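Local coordinates for protein Xaa-Pro Dipeptidase (Alteromonas macleodii, PDB 2QS8) that probably hydrolyses short peptides at the C-terminal end, as a metal-dependent peptidase of the amidohydrolase superfamily, at residues G14-G19 with Q23-I28; R244-G249 with I268-Y273; K315-G320 with G348-K353; K339-M344 with S395-V400. All coordinates share one frame; numbering follows the deposited sequence.

Contact 1: residues G14-G19 with Q23-I28; sequences GKLIDG and QVQSRI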
loop_
_atom_site.group_PDB
_atom_site.type_symbol
_atom_site.label_atom_id
_atom_site.label_comp_id
_atom_site.label_asym_id
_atom_site.label_seq_id
_atom_site.Cartn_x
_atom_site.Cartn_y
_atom_site.Cartn_z
ATOM N N GLY A 14 -56.671 -15.675 18.320
ATOM C CA GLY A 14 -57.911 -15.065 17.884
ATOM C C GLY A 14 -57.788 -14.753 16.415
ATOM O O GLY A 14 -58.613 -15.176 15.602
ATOM N N LYS A 15 -56.738 -14.014 16.078
ATOM C CA LYS A 15 -56.453 -13.655 14.700
ATOM C C LYS A 15 -54.994 -13.993 14.405
ATOM O O LYS A 15 -54.162 -14.052 15.316
ATOM C CB LYS A 15 -56.733 -12.171 14.463
ATOM C CG LYS A 15 -58.206 -11.819 14.587
ATOM C CD LYS A 15 -58.504 -10.477 13.959
ATOM C CE LYS A 15 -60.002 -10.214 13.901
ATOM N NZ LYS A 15 -60.289 -8.966 13.134
ATOM N N LEU A 16 -54.686 -14.231 13.136
ATOM C CA LEU A 16 -53.327 -14.593 12.768
ATOM C C LEU A 16 -52.835 -14.012 11.451
ATOM O O LEU A 16 -53.430 -14.243 10.397
ATOM C CB LEU A 16 -53.188 -16.114 12.707
ATOM C CG LEU A 16 -51.865 -16.656 12.141
ATOM C CD1 LEU A 16 -50.749 -16.421 13.147
ATOM C CD2 LEU A 16 -51.985 -18.150 11.844
ATOM N N ILE A 17 -51.749 -13.243 11.535
ATOM C CA ILE A 17 -51.093 -12.682 10.363
ATOM C C ILE A 17 -49.854 -13.579 10.306
ATOM O O ILE A 17 -48.966 -13.473 11.154
ATOM C CB ILE A 17 -50.695 -11.207 10.581
ATOM C CG1 ILE A 17 -51.950 -10.370 10.852
ATOM C CG2 ILE A 17 -49.966 -10.670 9.355
ATOM C CD1 ILE A 17 -51.670 -8.910 11.118
ATOM N N ASP A 18 -49.803 -14.475 9.328
ATOM C CA ASP A 18 -48.695 -15.415 9.244
ATOM C C ASP A 18 -47.423 -14.978 8.519
ATOM O O ASP A 18 -46.406 -15.656 8.616
ATOM C CB ASP A 18 -49.179 -16.764 8.680
ATOM C CG ASP A 18 -49.506 -16.718 7.192
ATOM O OD1 ASP A 18 -49.295 -15.679 6.537
ATOM O OD2 ASP A 18 -49.976 -17.750 6.668
ATOM N N GLY A 19 -47.478 -13.865 7.795
ATOM C CA GLY A 19 -46.297 -13.399 7.097
ATOM C C GLY A 19 -46.278 -13.672 5.609
ATOM O O GLY A 19 -45.586 -12.979 4.868
ATOM N N GLN A 23 -54.000 -12.351 3.829
ATOM C CA GLN A 23 -55.254 -12.367 4.579
ATOM C C GLN A 23 -55.075 -12.558 6.073
ATOM O O GLN A 23 -54.219 -13.323 6.510
ATOM C CB GLN A 23 -56.159 -13.494 4.068
ATOM C CG GLN A 23 -56.320 -13.534 2.559
ATOM C CD GLN A 23 -56.849 -12.229 2.004
ATOM O OE1 GLN A 23 -57.884 -11.733 2.447
ATOM N NE2 GLN A 23 -56.140 -11.664 1.032
ATOM N N VAL A 24 -55.887 -11.866 6.858
ATOM C CA VAL A 24 -55.836 -12.029 8.299
ATOM C C VAL A 24 -56.702 -13.254 8.541
ATOM O O VAL A 24 -57.878 -13.266 8.181
ATOM C CB VAL A 24 -56.444 -10.837 9.036
ATOM C CG1 VAL A 24 -56.344 -11.060 10.537
ATOM C CG2 VAL A 24 -55.725 -9.556 8.632
ATOM N N GLN A 25 -56.120 -14.292 9.124
ATOM C CA GLN A 25 -56.846 -15.525 9.384
ATOM C C GLN A 25 -57.490 -15.502 10.762
ATOM O O GLN A 25 -56.917 -14.966 11.705
ATOM C CB GLN A 25 -55.887 -16.703 9.252
ATOM C CG GLN A 25 -55.163 -16.705 7.910
ATOM C CD GLN A 25 -54.040 -17.712 7.849
ATOM O OE1 GLN A 25 -54.250 -18.909 8.055
ATOM N NE2 GLN A 25 -52.829 -17.234 7.564
ATOM N N SER A 26 -58.683 -16.080 10.871
ATOM C CA SER A 26 -59.399 -16.101 12.143
ATOM C C SER A 26 -59.350 -17.450 12.852
ATOM O O SER A 26 -59.416 -18.496 12.217
ATOM C CB SER A 26 -60.863 -15.710 11.930
ATOM O OG SER A 26 -60.981 -14.403 11.401
ATOM N N ARG A 27 -59.247 -17.399 14.174
ATOM C CA ARG A 27 -59.220 -18.591 15.021
ATOM C C ARG A 27 -58.305 -19.686 14.510
ATOM O O ARG A 27 -58.724 -20.548 13.740
ATOM C CB ARG A 27 -60.642 -19.142 15.187
ATOM C CG ARG A 27 -61.588 -18.190 15.930
ATOM C CD ARG A 27 -63.007 -18.740 16.031
ATOM N NE ARG A 27 -63.894 -18.146 15.037
ATOM C CZ ARG A 27 -63.885 -18.452 13.746
ATOM N NH1 ARG A 27 -63.038 -19.358 13.286
ATOM N NH2 ARG A 27 -64.709 -17.839 12.911
ATOM N N ILE A 28 -57.051 -19.651 14.943
ATOM C CA ILE A 28 -56.081 -20.655 14.528
ATOM C C ILE A 28 -55.334 -21.244 15.722
ATOM O O ILE A 28 -55.131 -20.578 16.732
ATOM C CB ILE A 28 -55.052 -20.063 13.505
ATOM C CG1 ILE A 28 -55.631 -20.095 12.087
ATOM C CG2 ILE A 28 -53.769 -20.874 13.500
ATOM C CD1 ILE A 28 -56.571 -18.992 11.768
HETATM O O HOH W 1 -52.297 -14.392 7.925
#
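With chi1 at 172°, Leu-16 lays CG beside its own carbonyl carbon and carries CD2 to Ile-28 CG2, 3.7 Å away, where the two branched chains meet at about a right angle. Gln-25 places CG beside its backbone N and then runs out extended (chi2 170°), which brings NE2 within 3.0 Å of Asp-18 OD2. That bond is weak, and the amide and carboxylate planes stand 85° apart. Asp-18 is committed chiefly through OD1, which takes the backbone N-H groups of Lys-20 and Ser-21, the first of them closing an Asx turn.

Between the backbones, Leu-16 and Gln-25 form an antiparallel hydrogen-bonded pair, Leu-16 N to Gln-25 O 2.8 Å and Gln-25 N to Leu-16 O 3.0 Å. Lys-15 and Ser-26 are the non-hydrogen-bonded pair next to it. Beyond that, Arg-27 N reaches Gly-14 O at 2.7 Å, at a point where both chains turn a corner. Towards the turn a water takes over from direct pairing: it donates to Leu-16 O and to Gln-23 O (2.6 Å), and accepts from Asp-18 N and Gln-25 NE2, four bonds in all. Glutamine suits its place because one amide nitrogen serves both the water and the carboxylate. On the Lys-15 face, the extended lysine lays its CB and CD methylenes near Val-24, CD to CG1 4.1 Å, while its ammonium end lies farther from the valine.

Strands 9-16 and 25-26 thus make a beta hairpin, part of the small beta domain that accompanies the barrel in many amidohydrolases.

Contact 2: residues R244-G249 with I268-Y273; sequences RAIKAG and IENGTY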
loop_
_atom_site.group_PDB
_atom_site.type_symbol
_atom_site.label_atom_id
_atom_site.label_comp_id
_atom_site.label_asym_id
_atom_site.label_seq_id
_atom_site.Cartn_x
_atom_site.Cartn_y
_atom_site.Cartn_z
ATOM N N ARG A 244 -23.040 3.354 -7.351
ATOM C CA ARG A 244 -21.781 2.619 -7.439
ATOM C C ARG A 244 -21.947 1.331 -6.631
ATOM O O ARG A 244 -21.448 0.277 -7.013
ATOM C CB ARG A 244 -20.620 3.446 -6.873
ATOM C CG ARG A 244 -20.325 4.721 -7.641
ATOM C CD ARG A 244 -19.074 5.443 -7.132
ATOM N NE ARG A 244 -18.822 6.669 -7.890
ATOM C CZ ARG A 244 -17.844 7.540 -7.631
ATOM N NH1 ARG A 244 -17.004 7.342 -6.619
ATOM N NH2 ARG A 244 -17.697 8.613 -8.397
ATOM N N ALA A 245 -22.673 1.434 -5.522
ATOM C CA ALA A 245 -22.910 0.298 -4.642
ATOM C C ALA A 245 -23.947 -0.674 -5.206
ATOM O O ALA A 245 -23.779 -1.886 -5.100
ATOM C CB ALA A 245 -23.343 0.787 -3.256
ATOM N N ILE A 246 -25.019 -0.138 -5.788
ATOM C CA ILE A 246 -26.060 -0.974 -6.367
ATOM C C ILE A 246 -25.457 -1.789 -7.501
ATOM O O ILE A 246 -25.665 -2.995 -7.586
ATOM C CB ILE A 246 -27.218 -0.120 -6.905
ATOM C CG1 ILE A 246 -27.839 0.670 -5.755
ATOM C CG2 ILE A 246 -28.275 -1.007 -7.557
ATOM C CD1 ILE A 246 -28.786 1.759 -6.189
ATOM N N LYS A 247 -24.702 -1.125 -8.366
ATOM C CA LYS A 247 -24.066 -1.813 -9.481
ATOM C C LYS A 247 -23.018 -2.816 -9.008
ATOM O O LYS A 247 -22.745 -3.796 -9.692
ATOM C CB LYS A 247 -23.415 -0.804 -10.432
ATOM C CG LYS A 247 -24.418 -0.051 -11.300
ATOM C CD LYS A 247 -23.747 0.815 -12.368
ATOM C CE LYS A 247 -23.119 2.064 -11.795
ATOM N NZ LYS A 247 -22.584 2.918 -12.893
ATOM N N ALA A 248 -22.427 -2.571 -7.838
ATOM C CA ALA A 248 -21.402 -3.477 -7.320
ATOM C C ALA A 248 -22.024 -4.772 -6.809
ATOM O O ALA A 248 -21.348 -5.800 -6.717
ATOM C CB ALA A 248 -20.592 -2.801 -6.208
ATOM N N GLY A 249 -23.308 -4.711 -6.461
ATOM C CA GLY A 249 -24.000 -5.898 -5.991
ATOM C C GLY A 249 -24.270 -6.008 -4.502
ATOM O O GLY A 249 -24.418 -7.116 -3.988
ATOM N N ILE A 268 -33.984 -2.624 -8.779
ATOM C CA ILE A 268 -34.961 -3.622 -9.174
ATOM C C ILE A 268 -34.273 -4.715 -9.989
ATOM O O ILE A 268 -34.520 -5.898 -9.787
ATOM C CB ILE A 268 -36.082 -2.991 -10.020
ATOM C CG1 ILE A 268 -36.874 -2.007 -9.156
ATOM C CG2 ILE A 268 -37.003 -4.074 -10.565
ATOM C CD1 ILE A 268 -37.880 -1.192 -9.923
ATOM N N GLU A 269 -33.402 -4.307 -10.901
ATOM C CA GLU A 269 -32.684 -5.251 -11.752
ATOM C C GLU A 269 -31.732 -6.158 -10.983
ATOM O O GLU A 269 -31.569 -7.327 -11.325
ATOM C CB GLU A 269 -31.896 -4.487 -12.809
ATOM C CG GLU A 269 -31.171 -5.356 -13.815
ATOM C CD GLU A 269 -30.131 -4.570 -14.605
ATOM O OE1 GLU A 269 -30.460 -3.468 -15.105
ATOM O OE2 GLU A 269 -28.983 -5.055 -14.728
ATOM N N ASN A 270 -31.094 -5.608 -9.955
ATOM C CA ASN A 270 -30.138 -6.357 -9.146
ATOM C C ASN A 270 -30.786 -6.998 -7.918
ATOM O O ASN A 270 -30.140 -7.744 -7.193
ATOM C CB ASN A 270 -28.992 -5.436 -8.700
ATOM C CG ASN A 270 -28.115 -4.976 -9.860
ATOM O OD1 ASN A 270 -27.380 -5.765 -10.449
ATOM N ND2 ASN A 270 -28.196 -3.696 -10.190
ATOM N N GLY A 271 -32.063 -6.698 -7.697
ATOM C CA GLY A 271 -32.767 -7.246 -6.549
ATOM C C GLY A 271 -32.207 -6.744 -5.228
ATOM O O GLY A 271 -32.053 -7.511 -4.281
ATOM N N THR A 272 -31.902 -5.452 -5.167
ATOM C CA THR A 272 -31.347 -4.850 -3.954
ATOM C C THR A 272 -32.468 -4.410 -3.019
ATOM O O THR A 272 -33.477 -3.892 -3.478
ATOM C CB THR A 272 -30.503 -3.610 -4.289
ATOM O OG1 THR A 272 -29.726 -3.852 -5.470
ATOM C CG2 THR A 272 -29.574 -3.289 -3.124
ATOM N N TYR A 273 -32.294 -4.610 -1.715
ATOM C CA TYR A 273 -33.310 -4.202 -0.743
ATOM C C TYR A 273 -33.155 -2.754 -0.280
ATOM O O TYR A 273 -32.042 -2.273 -0.091
ATOM C CB TYR A 273 -33.292 -5.117 0.486
ATOM C CG TYR A 273 -34.194 -6.329 0.362
ATOM C CD1 TYR A 273 -33.705 -7.546 -0.127
ATOM C CD2 TYR A 273 -35.540 -6.255 0.727
ATOM C CE1 TYR A 273 -34.542 -8.670 -0.240
ATOM C CE2 TYR A 273 -36.388 -7.366 0.615
ATOM C CZ TYR A 273 -35.885 -8.572 0.137
ATOM O OH TYR A 273 -36.724 -9.663 0.067
HETATM O O HOH W 2 -27.148 -4.626 -5.656
#
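Ile-246 meets segment 268-273 through one methyl, CG2, which lies 3.8 Å from Asn-270 ND2 and also 3.8 Å from Thr-272 OG1. Its chi1 of -61° turns CG1 away from the carbonyl carbon and leaves CG2 as the branch on this side. The polar link is indirect: a water donates to Ile-246 O at 2.9 Å and bonds Thr-272 OG1 at 2.7 Å. Threonine fits here, since its hydroxyl holds the water while its carbon branch suits a buried site.

One shell out, Ile-246 O also receives Gly-249 N at 3.1 Å, so the carbonyl has both a chain donor and the water. Gly-249, with positive phi, ends its helix in a Schellman motif; Gly-271 does the same for the other helix, and glycine adopts such backbone angles without strain. The amide of Asn-270 is bonded by ND2 to Leu-266 O, one turn back, which probably steadies it beside the methyl.

Ile-246 also packs on Ala-263, Leu-266 and Met-267, so helices 239-248 and 261-270 lie side by side. Helix 261-270 connects parallel strands 252-253 and 273-275 in a beta-alpha-beta crossover, and on the far flank Ala-248 packs against helix 215-227.

Contact 3: residues K315-G320 with G348-K353; sequences KAYEKG and GMPAMK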
loop_
_atom_site.group_PDB
_atom_site.type_symbol
_atom_site.label_atom_id
_atom_site.label_comp_id
_atom_site.label_asym_id
_atom_site.label_seq_id
_atom_site.Cartn_x
_atom_site.Cartn_y
_atom_site.Cartn_z
ATOM N N LYS A 315 -42.051 6.983 -3.598
ATOM C CA LYS A 315 -41.575 6.787 -4.967
ATOM C C LYS A 315 -41.006 5.386 -5.175
ATOM O O LYS A 315 -41.320 4.714 -6.157
ATOM C CB LYS A 315 -40.492 7.816 -5.304
ATOM C CG LYS A 315 -40.982 9.253 -5.429
ATOM C CD LYS A 315 -39.817 10.206 -5.702
ATOM C CE LYS A 315 -40.294 11.562 -6.221
ATOM N NZ LYS A 315 -41.219 12.260 -5.280
ATOM N N ALA A 316 -40.163 4.951 -4.243
ATOM C CA ALA A 316 -39.540 3.642 -4.340
ATOM C C ALA A 316 -40.573 2.533 -4.260
ATOM O O ALA A 316 -40.517 1.572 -5.019
ATOM C CB ALA A 316 -38.508 3.467 -3.237
ATOM N N TYR A 317 -41.512 2.670 -3.333
ATOM C CA TYR A 317 -42.553 1.666 -3.167
ATOM C C TYR A 317 -43.414 1.513 -4.416
ATOM O O TYR A 317 -43.592 0.407 -4.914
ATOM C CB TYR A 317 -43.457 2.005 -1.982
ATOM C CG TYR A 317 -44.634 1.071 -1.870
ATOM C CD1 TYR A 317 -44.451 -0.271 -1.553
ATOM C CD2 TYR A 317 -45.929 1.520 -2.127
ATOM C CE1 TYR A 317 -45.530 -1.150 -1.495
ATOM C CE2 TYR A 317 -47.015 0.653 -2.076
ATOM C CZ TYR A 317 -46.809 -0.679 -1.762
ATOM O OH TYR A 317 -47.880 -1.547 -1.730
ATOM N N GLU A 318 -43.948 2.619 -4.917
ATOM C CA GLU A 318 -44.795 2.565 -6.103
ATOM C C GLU A 318 -44.032 2.011 -7.309
ATOM O O GLU A 318 -44.577 1.246 -8.098
ATOM C CB GLU A 318 -45.346 3.956 -6.414
ATOM C CG GLU A 318 -46.016 4.617 -5.217
ATOM C CD GLU A 318 -46.596 5.985 -5.541
ATOM O OE1 GLU A 318 -45.983 6.727 -6.343
ATOM O OE2 GLU A 318 -47.655 6.328 -4.978
ATOM N N LYS A 319 -42.764 2.389 -7.436
ATOM C CA LYS A 319 -41.928 1.921 -8.539
ATOM C C LYS A 319 -41.668 0.413 -8.456
ATOM O O LYS A 319 -41.231 -0.203 -9.430
ATOM C CB LYS A 319 -40.598 2.667 -8.539
ATOM C CG LYS A 319 -39.703 2.352 -9.721
ATOM C CD LYS A 319 -40.207 3.018 -10.990
ATOM C CE LYS A 319 -39.255 2.784 -12.155
ATOM N NZ LYS A 319 -39.683 3.541 -13.366
ATOM N N GLY A 320 -41.915 -0.176 -7.290
ATOM C CA GLY A 320 -41.713 -1.606 -7.137
ATOM C C GLY A 320 -40.378 -2.055 -6.568
ATOM O O GLY A 320 -40.018 -3.228 -6.689
ATOM N N GLY A 348 -48.027 5.707 1.699
ATOM C CA GLY A 348 -48.425 4.849 0.597
ATOM C C GLY A 348 -48.381 3.336 0.687
ATOM O O GLY A 348 -48.926 2.665 -0.186
HETATM N N MSE A 349 -47.747 2.779 1.708
HETATM C CA MSE A 349 -47.687 1.332 1.803
HETATM C C MSE A 349 -48.812 0.784 2.661
HETATM O O MSE A 349 -48.978 1.195 3.809
HETATM C CB MSE A 349 -46.351 0.881 2.381
HETATM C CG MSE A 349 -46.161 -0.621 2.286
HETATM SE SE MSE A 349 -44.519 -1.330 3.149
HETATM C CE MSE A 349 -43.337 -1.630 1.594
ATOM N N PRO A 350 -49.611 -0.144 2.111
ATOM C CA PRO A 350 -50.719 -0.730 2.875
ATOM C C PRO A 350 -50.197 -1.463 4.104
ATOM O O PRO A 350 -49.121 -2.053 4.073
ATOM C CB PRO A 350 -51.385 -1.662 1.860
ATOM C CG PRO A 350 -50.274 -2.012 0.922
ATOM C CD PRO A 350 -49.567 -0.697 0.745
ATOM N N ALA A 351 -50.961 -1.419 5.186
ATOM C CA ALA A 351 -50.573 -2.055 6.437
ATOM C C ALA A 351 -50.016 -3.483 6.352
ATOM O O ALA A 351 -48.992 -3.784 6.958
ATOM C CB ALA A 351 -51.740 -2.021 7.406
HETATM N N MSE A 352 -50.687 -4.364 5.623
HETATM C CA MSE A 352 -50.238 -5.744 5.524
HETATM C C MSE A 352 -48.879 -5.848 4.846
HETATM O O MSE A 352 -48.035 -6.652 5.244
HETATM C CB MSE A 352 -51.275 -6.593 4.775
HETATM C CG MSE A 352 -50.836 -8.030 4.531
HETATM SE SE MSE A 352 -50.513 -8.945 6.233
HETATM C CE MSE A 352 -52.159 -10.032 6.467
ATOM N N LYS A 353 -48.671 -5.034 3.818
ATOM C CA LYS A 353 -47.404 -5.043 3.104
ATOM C C LYS A 353 -46.299 -4.563 4.034
ATOM O O LYS A 353 -45.163 -5.030 3.951
ATOM C CB LYS A 353 -47.475 -4.148 1.874
ATOM C CG LYS A 353 -47.197 -4.885 0.569
ATOM C CD LYS A 353 -48.149 -6.066 0.348
ATOM C CE LYS A 353 -47.883 -6.746 -0.996
ATOM N NZ LYS A 353 -48.721 -7.965 -1.188
#
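Tyr-317 O accepts Gly-320 N at 3.0 Å within its own helix end, while the tyrosine ring reaches across to Pro-350 and Met-349. Its hydroxyl oxygen lies 3.1 Å from Pro-350 CD and 3.6 Å from Pro-350 CG, with Lys-353 CG a little farther off. Tyr-317 CZ packs on the same Pro-350 CD at 3.7 Å. A second polar atom, Gly-348 O, approaches the ring obliquely at 3.4 Å from Tyr-317 CE2.

Over one ring face lies Met-349 (selenomethionine in the crystal), whose CG makes a CH-pi contact 4.2 Å from the ring centroid and 23° off its normal. The chain then bends at chi3 (-102°), curling the methyl back so that CE touches Tyr-317 CD1 at 3.6 Å; the selenium itself stands oblique to the ring, a Met-aromatic contact.

Glycine and proline mark a helix-to-helix corner here: Gly-348, with positive phi, is the C-prime residue of the Schellman motif that ends helix 339-346, and Pro-350 is the N-cap of helix 351-357. Tyr-317 comes from the last turn of helix 299-319, which closes in a Schellman motif of its own at Gly-320. A tyrosine is long enough to span from that helix to the corner. Ile-323 packs on both Tyr-317 and Met-349.

Contact 4: residues K339-M344 with S395-V400; sequences KEFVYM and SVLENV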
loop_
_atom_site.group_PDB
_atom_site.type_symbol
_atom_site.label_atom_id
_atom_site.label_comp_id
_atom_site.label_asym_id
_atom_site.label_seq_id
_atom_site.Cartn_x
_atom_site.Cartn_y
_atom_site.Cartn_z
ATOM N N LYS A 339 -43.122 2.949 15.390
ATOM C CA LYS A 339 -43.510 4.163 14.677
ATOM C C LYS A 339 -43.187 4.092 13.186
ATOM O O LYS A 339 -43.858 4.732 12.370
ATOM C CB LYS A 339 -42.821 5.383 15.287
ATOM C CG LYS A 339 -43.181 5.615 16.736
ATOM C CD LYS A 339 -42.499 6.858 17.276
ATOM C CE LYS A 339 -42.797 7.061 18.751
ATOM N NZ LYS A 339 -42.184 8.327 19.237
ATOM N N GLU A 340 -42.159 3.317 12.840
ATOM C CA GLU A 340 -41.757 3.147 11.450
ATOM C C GLU A 340 -42.921 2.601 10.604
ATOM O O GLU A 340 -43.074 2.968 9.436
ATOM C CB GLU A 340 -40.553 2.201 11.372
ATOM C CG GLU A 340 -39.936 1.998 9.984
ATOM C CD GLU A 340 -39.251 3.243 9.425
ATOM O OE1 GLU A 340 -39.055 4.221 10.180
ATOM O OE2 GLU A 340 -38.901 3.236 8.220
ATOM N N PHE A 341 -43.726 1.719 11.195
ATOM C CA PHE A 341 -44.881 1.138 10.513
ATOM C C PHE A 341 -45.869 2.240 10.149
ATOM O O PHE A 341 -46.333 2.328 9.011
ATOM C CB PHE A 341 -45.599 0.119 11.405
ATOM C CG PHE A 341 -44.870 -1.180 11.567
ATOM C CD1 PHE A 341 -44.541 -1.955 10.464
ATOM C CD2 PHE A 341 -44.507 -1.628 12.830
ATOM C CE1 PHE A 341 -43.855 -3.149 10.625
ATOM C CE2 PHE A 341 -43.823 -2.820 13.000
ATOM C CZ PHE A 341 -43.496 -3.582 11.898
ATOM N N VAL A 342 -46.187 3.082 11.127
ATOM C CA VAL A 342 -47.125 4.168 10.904
ATOM C C VAL A 342 -46.633 5.104 9.799
ATOM O O VAL A 342 -47.433 5.625 9.017
ATOM C CB VAL A 342 -47.344 4.972 12.193
ATOM C CG1 VAL A 342 -48.448 6.006 11.976
ATOM C CG2 VAL A 342 -47.675 4.028 13.340
ATOM N N TYR A 343 -45.320 5.311 9.738
ATOM C CA TYR A 343 -44.738 6.179 8.720
ATOM C C TYR A 343 -44.829 5.542 7.341
ATOM O O TYR A 343 -45.099 6.223 6.356
ATOM C CB TYR A 343 -43.274 6.501 9.050
ATOM C CG TYR A 343 -43.086 7.571 10.106
ATOM C CD1 TYR A 343 -43.567 8.867 9.901
ATOM C CD2 TYR A 343 -42.382 7.309 11.284
ATOM C CE1 TYR A 343 -43.351 9.869 10.829
ATOM C CE2 TYR A 343 -42.158 8.312 12.228
ATOM C CZ TYR A 343 -42.645 9.588 11.989
ATOM O OH TYR A 343 -42.416 10.595 12.899
HETATM N N MSE A 344 -44.608 4.235 7.275
HETATM C CA MSE A 344 -44.666 3.522 6.013
HETATM C C MSE A 344 -46.062 3.551 5.431
HETATM O O MSE A 344 -46.236 3.689 4.219
HETATM C CB MSE A 344 -44.211 2.085 6.217
HETATM C CG MSE A 344 -42.769 2.020 6.624
HETATM SE SE MSE A 344 -42.249 0.186 6.901
HETATM C CE MSE A 344 -41.548 -0.280 5.134
ATOM N N SER A 395 -50.615 1.312 14.267
ATOM C CA SER A 395 -49.989 1.953 15.422
ATOM C C SER A 395 -50.290 1.156 16.692
ATOM O O SER A 395 -49.712 1.411 17.749
ATOM C CB SER A 395 -50.480 3.397 15.593
ATOM O OG SER A 395 -51.819 3.451 16.049
ATOM N N VAL A 396 -51.195 0.191 16.583
ATOM C CA VAL A 396 -51.544 -0.629 17.730
ATOM C C VAL A 396 -50.331 -1.487 18.091
ATOM O O VAL A 396 -50.235 -2.014 19.201
ATOM C CB VAL A 396 -52.774 -1.544 17.422
ATOM C CG1 VAL A 396 -52.388 -2.649 16.451
ATOM C CG2 VAL A 396 -53.317 -2.135 18.706
ATOM N N LEU A 397 -49.398 -1.609 17.150
ATOM C CA LEU A 397 -48.199 -2.408 17.373
ATOM C C LEU A 397 -47.294 -1.832 18.457
ATOM O O LEU A 397 -46.284 -2.432 18.814
ATOM C CB LEU A 397 -47.425 -2.586 16.062
ATOM C CG LEU A 397 -48.009 -3.632 15.103
ATOM C CD1 LEU A 397 -47.261 -3.613 13.787
ATOM C CD2 LEU A 397 -47.927 -5.016 15.740
ATOM N N GLU A 398 -47.663 -0.666 18.980
ATOM C CA GLU A 398 -46.891 -0.048 20.049
ATOM C C GLU A 398 -47.136 -0.832 21.330
ATOM O O GLU A 398 -46.337 -0.788 22.262
ATOM C CB GLU A 398 -47.320 1.413 20.261
ATOM C CG GLU A 398 -46.976 1.956 21.653
ATOM C CD GLU A 398 -47.374 3.404 21.855
ATOM O OE1 GLU A 398 -48.396 3.836 21.277
ATOM O OE2 GLU A 398 -46.671 4.112 22.607
ATOM N N ASN A 399 -48.239 -1.574 21.356
ATOM C CA ASN A 399 -48.606 -2.328 22.549
ATOM C C ASN A 399 -48.473 -3.845 22.472
ATOM O O ASN A 399 -49.314 -4.569 23.003
ATOM C CB ASN A 399 -50.036 -1.961 22.954
ATOM C CG ASN A 399 -50.262 -0.457 22.989
ATOM O OD1 ASN A 399 -51.229 0.046 22.415
ATOM N ND2 ASN A 399 -49.369 0.267 23.668
ATOM N N VAL A 400 -47.420 -4.326 21.820
ATOM C CA VAL A 400 -47.175 -5.761 21.738
ATOM C C VAL A 400 -47.029 -6.227 23.181
ATOM O O VAL A 400 -46.223 -5.681 23.917
ATOM C CB VAL A 400 -45.874 -6.057 20.993
ATOM C CG1 VAL A 400 -45.543 -7.534 21.105
ATOM C CG2 VAL A 400 -46.004 -5.630 19.534
#
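Leu-397 lays its CD1 methyl over the face of the Phe-341 ring, near the rim: CD1 stands 3.9 Å from the ring centroid and 28° off the normal, a CH-pi contact displaced towards one side. The nearest ring atoms are Phe-341 CD2 at 3.5 Å and CE2 at 3.6 Å, so the methyl lies over the CD2-CE2 rim, off the centre of the ring. The two side chains cross at about a right angle, the leucine passing across the ring with CG beside its own backbone N (chi1 -78°). A leucine methyl can lie close over an aromatic face, burying apolar surface on both.

Helix 339-346, which carries Phe-341 and Val-342, belongs to the TIM-barrel part of the amidohydrolase, whereas Ser-395 and Leu-397 lie in a 3-10 segment on the connection from strand 383-386 into the antiparallel strand 400-405 of the mixed sheet. In that turn Glu-398 N bonds back to Ser-395 O at 3.2 Å. Ser-395 and Leu-397 meet the helix at Val-342 and Phe-341 respectively.

Beside the ring contact, Val-342 CG2 lies against the serine, 3.7 Å from both Ser-395 CB and CA. Serine is small enough to let the valine come close to the backbone, and its OG is bonded to Asp-393 OD1. The Phe-341 ring also meets that of Phe-325, their planes at about 30°, and touches Ile-394. Glu-340, on the same helix, bonds Ser-279 OG and Ile-278 N at the start of helix 278-287.

Overall arrangement
Contact 2 is the buried one, contact 3 lies at the surface, and contacts 1 and 4 are partly buried. Chemistry follows place: backbone hydrogen bonds carry the hairpin of contact 1, a single water bridges the helix ends of contact 2, and aromatic rings under carbon atoms serve contacts 3 and 4. Contact 4 uses helix 339-346, and the turn leaving this helix enters contact 3, where Met-349 N probably bonds Met-344 O (3.1 Å). Contact 3 also touches its other neighbours, through Met-352 SE on Ile-17 CG2 of contact 1 (3.6 Å) and Lys-319 O near Ile-268 CD1 of contact 2 (3.5 Å). Contacts 1 and 2 stay apart, their centres 34 Å from each other.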